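Local coordinates for DUF4848 domain-containing protein (Bacteroides thetaiotaomicron, PDB 4LB8), which is of unknown function but is made with a signal sequence and is probably a lipoprotein, consistent with a place at the bacterial cell envelope, at residues A[221-226]-A[261-266]; A[193-198]-A[254-259]; A[212-217]-A[272-277]. All blocks are in the same frame, centred on the assembly; numbering follows the deposited sequence.

Interaction 1: A[221-226]-A[261-266]; sequences GFEFAQ and RKLAQE
Glu-223 and Arg-261 run side by side in the same direction, and their flat ends lie almost parallel, with carboxylate and guanidinium planes 13° apart. One oxygen does the work: Glu-223 OE1 lies 3.2 Å from both Arg-261 NE and Arg-261 NH2, a forked salt bridge on the side edge of the guanidinium. Both nitrogens reach it from the same face of the carboxylate, NH2 on the syn side and NE nearly in line with the C-O bond. The arginine chain kinks at chi3 (-59°), which brings that edge round to the glutamate.

The Leu-263 side chain crosses that of Glu-223 at about a right angle, with CD2 3.7 Å from Glu-223 CD. Its other methyl, CD1, rests 3.6 Å from Phe-222 O. On the opposite face of the sheet Phe-222 brings ring atom CD1 to 3.8 Å from Arg-261 O, while the ring itself meets Phe-259.

The backbone holds these groups in place. Glu-223 and Arg-261 form an antiparallel hydrogen-bonded pair, and Leu-263 N then gives an almost straight bond (176°) to Gly-221 O, 3.1 Å away. Gly-221 has a positive phi, and a beta carbon there would collide with Glu-266 O. Were Glu-223 replaced by an alanine, Arg-261 NE and NH2 would probably lose this acceptor and the CD2 methyl of Leu-263 part of its cover.

The pair thus sets complementary charges side by side on adjacent strands inside the sheet, on a partly exposed face that Tyr-236 of strand 235-238 also touches. Because both donors converge on a single oxygen, the negative charge of the carboxylate is likely to be drawn toward OE1, and the two bonds to it probably limit how far the guanidinium can turn.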
# COMPACT_ATOMS: atom_id res chain seq x y z
N GLY A 221 19.09 -14.45 -18.93
CA GLY A 221 20.50 -14.07 -18.99
C GLY A 221 21.09 -14.02 -17.61
O GLY A 221 21.78 -13.05 -17.25
N PHE A 222 20.81 -15.06 -16.82
CA PHE A 222 21.18 -15.10 -15.42
C PHE A 222 21.78 -16.43 -14.97
O PHE A 222 21.32 -17.52 -15.32
CB PHE A 222 19.94 -14.80 -14.58
CG PHE A 222 20.13 -14.74 -13.08
CD1 PHE A 222 20.80 -13.67 -12.48
CD2 PHE A 222 19.63 -15.74 -12.25
CE1 PHE A 222 20.97 -13.61 -11.10
CE2 PHE A 222 19.78 -15.67 -10.87
CZ PHE A 222 20.45 -14.61 -10.30
N GLU A 223 22.78 -16.26 -14.10
CA GLU A 223 23.52 -17.28 -13.39
C GLU A 223 23.30 -17.03 -11.91
O GLU A 223 23.51 -15.90 -11.44
CB GLU A 223 24.99 -17.14 -13.76
CG GLU A 223 25.67 -18.46 -13.98
CD GLU A 223 27.10 -18.29 -14.44
OE1 GLU A 223 27.64 -17.16 -14.31
OE2 GLU A 223 27.69 -19.29 -14.89
N PHE A 224 22.86 -18.04 -11.18
CA PHE A 224 22.60 -17.90 -9.75
C PHE A 224 23.81 -18.28 -8.93
O PHE A 224 24.45 -19.31 -9.19
CB PHE A 224 21.40 -18.75 -9.35
CG PHE A 224 21.01 -18.74 -7.89
CD1 PHE A 224 20.67 -17.55 -7.25
CD2 PHE A 224 20.89 -19.92 -7.18
CE1 PHE A 224 20.26 -17.55 -5.92
CE2 PHE A 224 20.48 -19.92 -5.84
CZ PHE A 224 20.16 -18.74 -5.22
N ALA A 225 24.11 -17.45 -7.91
CA ALA A 225 25.19 -17.69 -6.96
C ALA A 225 24.67 -18.62 -5.90
O ALA A 225 24.16 -18.18 -4.87
CB ALA A 225 25.68 -16.37 -6.37
N GLN A 226 24.71 -19.94 -6.21
CA GLN A 226 24.23 -21.01 -5.36
C GLN A 226 25.14 -21.17 -4.14
O GLN A 226 26.35 -21.24 -4.31
CB GLN A 226 24.18 -22.31 -6.19
CG GLN A 226 23.68 -23.52 -5.45
CD GLN A 226 23.62 -24.71 -6.36
OE1 GLN A 226 22.73 -24.82 -7.21
NE2 GLN A 226 24.58 -25.63 -6.22
N ARG A 261 25.29 -13.53 -11.46
CA ARG A 261 25.98 -12.77 -12.50
C ARG A 261 25.13 -12.68 -13.75
O ARG A 261 24.31 -13.57 -13.99
CB ARG A 261 27.31 -13.43 -12.90
CG ARG A 261 28.47 -13.24 -11.96
CD ARG A 261 29.78 -13.71 -12.58
NE ARG A 261 29.78 -15.13 -12.96
CZ ARG A 261 30.87 -15.82 -13.28
NH1 ARG A 261 32.07 -15.26 -13.22
NH2 ARG A 261 30.77 -17.10 -13.62
N LYS A 262 25.40 -11.68 -14.58
CA LYS A 262 24.80 -11.53 -15.90
C LYS A 262 25.59 -12.39 -16.94
O LYS A 262 26.83 -12.35 -16.99
CB LYS A 262 24.81 -10.06 -16.33
CG LYS A 262 23.85 -9.17 -15.56
CD LYS A 262 24.02 -7.71 -15.98
CE LYS A 262 23.69 -7.48 -17.44
NZ LYS A 262 23.87 -6.07 -17.83
N LEU A 263 24.85 -13.14 -17.76
CA LEU A 263 25.40 -13.96 -18.84
C LEU A 263 25.35 -13.20 -20.15
O LEU A 263 26.09 -13.51 -21.08
CB LEU A 263 24.61 -15.27 -19.00
CG LEU A 263 24.58 -16.26 -17.84
CD1 LEU A 263 23.56 -17.33 -18.11
CD2 LEU A 263 25.94 -16.90 -17.62
N ALA A 264 24.44 -12.23 -20.25
CA ALA A 264 24.21 -11.44 -21.45
C ALA A 264 24.27 -9.92 -21.16
O ALA A 264 24.62 -9.50 -20.05
CB ALA A 264 22.84 -11.80 -22.04
N GLN A 265 23.94 -9.11 -22.17
CA GLN A 265 23.90 -7.66 -22.11
C GLN A 265 22.79 -7.19 -21.15
O GLN A 265 22.98 -6.20 -20.44
CB GLN A 265 23.68 -7.08 -23.52
CG GLN A 265 23.89 -5.57 -23.64
CD GLN A 265 23.43 -5.07 -24.99
OE1 GLN A 265 24.04 -5.35 -26.03
NE2 GLN A 265 22.33 -4.33 -25.00
N GLU A 266 21.66 -7.92 -21.11
CA GLU A 266 20.54 -7.58 -20.23
C GLU A 266 20.03 -8.78 -19.44
O GLU A 266 19.86 -9.89 -19.99
CB GLU A 266 19.38 -6.96 -21.01
CG GLU A 266 19.62 -5.52 -21.42
CD GLU A 266 19.16 -5.17 -22.83
OE1 GLU A 266 17.99 -5.48 -23.17
OE2 GLU A 266 19.96 -4.57 -23.58

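Interaction 2: A[193-198]-A[254-259]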
# COMPACT_ATOMS: atom_id res chain seq x y z
N HIS A 193 24.14 -7.90 -6.78
CA HIS A 193 24.11 -7.78 -5.32
C HIS A 193 22.67 -7.84 -4.85
O HIS A 193 21.82 -7.15 -5.42
CB HIS A 193 24.73 -6.43 -4.91
CG HIS A 193 26.23 -6.38 -4.99
ND1 HIS A 193 26.89 -6.42 -6.20
CD2 HIS A 193 27.14 -6.24 -4.00
CE1 HIS A 193 28.17 -6.37 -5.90
NE2 HIS A 193 28.36 -6.25 -4.59
N ALA A 194 22.36 -8.64 -3.83
CA ALA A 194 21.01 -8.72 -3.29
C ALA A 194 21.03 -8.30 -1.84
O ALA A 194 21.98 -8.60 -1.12
CB ALA A 194 20.47 -10.14 -3.40
N ASN A 195 19.98 -7.60 -1.43
CA ASN A 195 19.75 -7.18 -0.07
C ASN A 195 18.36 -7.71 0.36
O ASN A 195 17.35 -7.37 -0.26
CB ASN A 195 19.87 -5.65 0.08
CG ASN A 195 19.90 -5.08 1.49
OD1 ASN A 195 19.71 -3.88 1.69
ND2 ASN A 195 20.10 -5.89 2.51
N PHE A 196 18.36 -8.66 1.30
CA PHE A 196 17.18 -9.27 1.92
C PHE A 196 16.99 -8.55 3.22
O PHE A 196 17.93 -8.47 4.01
CB PHE A 196 17.36 -10.78 2.14
CG PHE A 196 17.44 -11.66 0.92
CD1 PHE A 196 18.65 -11.87 0.26
CD2 PHE A 196 16.33 -12.37 0.48
CE1 PHE A 196 18.74 -12.73 -0.84
CE2 PHE A 196 16.42 -13.25 -0.62
CZ PHE A 196 17.63 -13.42 -1.27
N THR A 197 15.80 -7.96 3.42
CA THR A 197 15.51 -7.14 4.61
C THR A 197 14.22 -7.57 5.34
O THR A 197 13.28 -8.06 4.72
CB THR A 197 15.43 -5.64 4.23
OG1 THR A 197 14.53 -5.47 3.14
CG2 THR A 197 16.78 -5.02 3.89
N SER A 198 14.21 -7.37 6.67
CA SER A 198 13.05 -7.69 7.47
C SER A 198 13.05 -6.87 8.74
O SER A 198 14.08 -6.73 9.41
CB SER A 198 12.95 -9.18 7.79
OG SER A 198 13.75 -9.56 8.90
N ASN A 254 19.03 -7.79 7.83
CA ASN A 254 19.81 -7.10 6.80
C ASN A 254 20.86 -8.05 6.22
O ASN A 254 22.03 -8.00 6.58
CB ASN A 254 20.44 -5.80 7.32
CG ASN A 254 20.86 -4.87 6.20
OD1 ASN A 254 20.36 -4.92 5.07
ND2 ASN A 254 21.79 -3.98 6.50
N VAL A 255 20.44 -8.90 5.28
CA VAL A 255 21.34 -9.86 4.66
C VAL A 255 21.83 -9.36 3.32
O VAL A 255 21.02 -8.95 2.49
CB VAL A 255 20.61 -11.22 4.53
CG1 VAL A 255 21.45 -12.25 3.80
CG2 VAL A 255 20.18 -11.72 5.91
N THR A 256 23.15 -9.37 3.10
CA THR A 256 23.69 -8.96 1.79
C THR A 256 24.31 -10.17 1.12
O THR A 256 25.01 -10.97 1.77
CB THR A 256 24.62 -7.77 1.87
OG1 THR A 256 25.83 -8.15 2.54
CG2 THR A 256 23.96 -6.55 2.52
N LYS A 257 24.01 -10.36 -0.15
CA LYS A 257 24.48 -11.51 -0.91
C LYS A 257 24.85 -11.17 -2.34
O LYS A 257 24.25 -10.30 -2.95
CB LYS A 257 23.34 -12.58 -0.97
CG LYS A 257 23.04 -13.35 0.31
CD LYS A 257 23.82 -14.67 0.38
CE LYS A 257 23.38 -15.51 1.55
NZ LYS A 257 24.49 -16.30 2.15
N VAL A 258 25.79 -11.91 -2.89
CA VAL A 258 26.06 -11.94 -4.32
C VAL A 258 24.89 -12.80 -4.80
O VAL A 258 24.75 -13.94 -4.34
CB VAL A 258 27.44 -12.56 -4.66
CG1 VAL A 258 27.56 -12.85 -6.15
CG2 VAL A 258 28.57 -11.65 -4.21
N PHE A 259 23.99 -12.21 -5.57
CA PHE A 259 22.80 -12.92 -6.02
C PHE A 259 23.11 -13.82 -7.23
O PHE A 259 22.56 -14.90 -7.34
CB PHE A 259 21.72 -11.88 -6.35
CG PHE A 259 20.33 -12.42 -6.56
CD1 PHE A 259 19.62 -12.99 -5.51
CD2 PHE A 259 19.70 -12.30 -7.80
CE1 PHE A 259 18.32 -13.46 -5.70
CE2 PHE A 259 18.39 -12.75 -7.99
CZ PHE A 259 17.71 -13.34 -6.94
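Ala-194 with Lys-257 and Phe-196 with Val-255 form the hydrogen-bonded pairs of two antiparallel strands whose short axes approach to 4.5 Å, with 145° between their directions. Each pair is joined by two backbone bonds, the shortest being Ala-194 N to Lys-257 O at 2.7 Å.

On one face Asn-195 reaches across to the partner strand. Placing CG opposite the backbone nitrogen (chi1 -170°) carries its amide over, and ND2 donates to Asn-254 OD1 at 2.7 Å and to Val-255 O at 3.2 Å. Both acceptors lie in the plane of the Asn-195 amide, whereas the Asn-254 amide is turned 52° from it. Val-255 O therefore serves two donors, Phe-196 N within its carbonyl plane and Asn-195 ND2 from above it. This face also meets the second subunit, whose Glu-124 bonds to Thr-256 OG1.

Apart from Lys-257, whose amino end leads away to Ser-44 of the second subunit, the other face is apolar. Ala-194 CB nestles against Phe-259, 3.6 Å from CD1 and as close to the benzylic CB. Phe-196 sets its CB 4.1 Å from Val-255 CB, and its CZ atom comes obliquely to 4.5 Å from Phe-259 CE1. Val-217 and Leu-219 of strand 213-220 pack on Phe-259 beyond, and the Tyr-213 ring meets Phe-196. A face largely turned to the second subunit and another whose aromatic side chains pack on a second antiparallel sheet are consistent with a beta-sandwich.

Interaction 3: A[212-217]-A[272-277]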
# COMPACT_ATOMS: atom_id res chain seq x y z
N THR A 212 13.04 -16.10 8.19
CA THR A 212 13.33 -17.01 7.09
C THR A 212 12.81 -16.33 5.84
O THR A 212 11.67 -15.90 5.85
CB THR A 212 12.70 -18.39 7.35
OG1 THR A 212 13.47 -19.06 8.35
CG2 THR A 212 12.64 -19.25 6.11
N TYR A 213 13.65 -16.19 4.78
CA TYR A 213 13.22 -15.55 3.53
C TYR A 213 12.84 -16.59 2.50
O TYR A 213 13.39 -17.70 2.48
CB TYR A 213 14.28 -14.61 2.95
CG TYR A 213 14.72 -13.53 3.91
CD1 TYR A 213 15.80 -13.74 4.76
CD2 TYR A 213 14.08 -12.30 3.94
CE1 TYR A 213 16.22 -12.74 5.65
CE2 TYR A 213 14.49 -11.31 4.82
CZ TYR A 213 15.56 -11.53 5.67
OH TYR A 213 15.94 -10.54 6.54
N HIS A 214 11.88 -16.20 1.65
CA HIS A 214 11.28 -17.00 0.59
C HIS A 214 11.13 -16.15 -0.67
O HIS A 214 10.49 -15.10 -0.67
CB HIS A 214 9.92 -17.53 1.04
CG HIS A 214 9.94 -18.36 2.28
ND1 HIS A 214 10.50 -19.63 2.30
CD2 HIS A 214 9.45 -18.08 3.51
CE1 HIS A 214 10.35 -20.07 3.53
NE2 HIS A 214 9.70 -19.18 4.29
N ALA A 215 11.77 -16.61 -1.74
CA ALA A 215 11.74 -15.93 -3.01
C ALA A 215 11.45 -16.90 -4.13
O ALA A 215 11.70 -18.11 -4.00
CB ALA A 215 13.07 -15.22 -3.25
N LYS A 216 10.88 -16.36 -5.20
CA LYS A 216 10.56 -16.97 -6.47
C LYS A 216 11.19 -16.08 -7.55
O LYS A 216 10.79 -14.93 -7.74
CB LYS A 216 9.04 -17.11 -6.64
CG LYS A 216 8.49 -18.45 -6.16
CD LYS A 216 6.95 -18.47 -6.12
CE LYS A 216 6.29 -18.70 -7.47
NZ LYS A 216 4.90 -18.16 -7.53
N VAL A 217 12.23 -16.59 -8.18
CA VAL A 217 13.05 -15.85 -9.14
C VAL A 217 12.89 -16.47 -10.54
O VAL A 217 13.00 -17.69 -10.70
CB VAL A 217 14.54 -15.91 -8.65
CG1 VAL A 217 15.49 -15.18 -9.59
CG2 VAL A 217 14.68 -15.42 -7.21
N GLU A 272 9.73 -12.34 -6.61
CA GLU A 272 8.68 -12.38 -5.60
C GLU A 272 9.34 -12.68 -4.26
O GLU A 272 10.18 -13.59 -4.20
CB GLU A 272 7.62 -13.44 -5.93
CG GLU A 272 6.81 -13.16 -7.18
CD GLU A 272 6.07 -14.38 -7.68
OE1 GLU A 272 5.52 -15.12 -6.84
OE2 GLU A 272 6.05 -14.60 -8.91
N ILE A 273 8.97 -11.91 -3.20
CA ILE A 273 9.55 -12.03 -1.86
C ILE A 273 8.46 -12.08 -0.79
O ILE A 273 7.53 -11.25 -0.79
CB ILE A 273 10.56 -10.85 -1.59
CG1 ILE A 273 11.39 -11.00 -0.28
CG2 ILE A 273 9.89 -9.48 -1.65
CD1 ILE A 273 12.52 -12.13 -0.26
N TRP A 274 8.61 -13.02 0.16
CA TRP A 274 7.80 -13.15 1.37
C TRP A 274 8.72 -13.73 2.48
O TRP A 274 9.91 -13.91 2.24
CB TRP A 274 6.48 -13.93 1.17
CG TRP A 274 6.62 -15.41 0.92
CD1 TRP A 274 6.40 -16.42 1.81
CD2 TRP A 274 6.92 -16.04 -0.34
NE1 TRP A 274 6.62 -17.64 1.21
CE2 TRP A 274 6.91 -17.43 -0.12
CE3 TRP A 274 7.22 -15.55 -1.64
CZ2 TRP A 274 7.23 -18.35 -1.13
CZ3 TRP A 274 7.48 -16.47 -2.65
CH2 TRP A 274 7.49 -17.85 -2.39
N SER A 275 8.21 -13.91 3.72
CA SER A 275 9.05 -14.41 4.83
C SER A 275 8.22 -15.26 5.76
O SER A 275 7.07 -15.56 5.44
CB SER A 275 9.70 -13.24 5.59
OG SER A 275 8.78 -12.47 6.36
N ARG A 276 8.79 -15.67 6.90
CA ARG A 276 8.07 -16.41 7.94
C ARG A 276 6.91 -15.54 8.49
O ARG A 276 5.81 -16.04 8.70
CB ARG A 276 9.03 -16.80 9.06
CG ARG A 276 8.48 -17.82 10.05
CD ARG A 276 9.56 -18.24 11.03
NE ARG A 276 10.16 -17.08 11.70
CZ ARG A 276 11.26 -17.13 12.45
NH1 ARG A 276 11.88 -18.29 12.65
NH2 ARG A 276 11.73 -16.03 13.03
N GLY A 277 7.16 -14.23 8.64
CA GLY A 277 6.18 -13.26 9.13
C GLY A 277 5.23 -12.71 8.09
O GLY A 277 4.13 -12.30 8.45
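His-214 and Trp-274 face each other as a hydrogen-bonded pair in the central ladder of a four-stranded antiparallel sheet, which packs on the larger sheet in what looks like a beta-sandwich. Their backbones are mutually satisfied: Trp-274 N gives to His-214 O at 2.9 Å, and His-214 N to Trp-274 O at 3.1 Å. Two rungs along, Lys-216 and Glu-272 exchange another pair of bonds, Lys-216 N to Glu-272 O and Glu-272 N to Lys-216 O. Past the last bridge, the bond from Arg-276 N to Thr-212 O is weak.

Side-chain polar ends are served both across the ladder and beyond it. Lys-216 NZ meets Glu-272 OE1 at 3.2 Å on the syn side in a salt bridge, and each has a second partner, Tyr-280 OH for the lysine and Arg-283 for the carboxylate. Asp-247 takes the bond from His-214 ND1, while Tyr-213 OH is bonded to Gly-252 O. On the buried face, Ile-273 CD1 packs at 4.3 Å from Ala-215 CB.

With its CG tucked between backbone N and carbonyl carbon (chi1 70°), Trp-274 lays its indole across the neighbouring strand. The His-214 imidazole lies 22° from the plane of the Trp-274 five-membered ring, slid aside so that they barely overlap. Over one face sits His-214 CB in a CH-pi contact, 3.4 Å from the centroid of that five-membered ring.

Strand 254-262 ties interactions 1 and 2 together: their centres are about 17 Å apart, and the strand pairs with both 191-201 and 222-226 within one sheet. Where they touch, Ala-225 N probably bonds to Phe-259 O at 3.0 Å, and Phe-222 CZ packs 3.5 Å from Phe-259 CD2. Interaction 3 belongs to a second, four-stranded antiparallel sheet, with its centre about 12 Å from that of interaction 2, and the two meet where Phe-259 CZ lies 3.7 Å from Val-217 CG2. Phe-259 thus bridges the layers. Interactions 1 and 3 have centres about 21 Å apart and are linked through adjoining segments. No active site is known; Val-258 O bonds a PEG, probably from the crystallisation liquor.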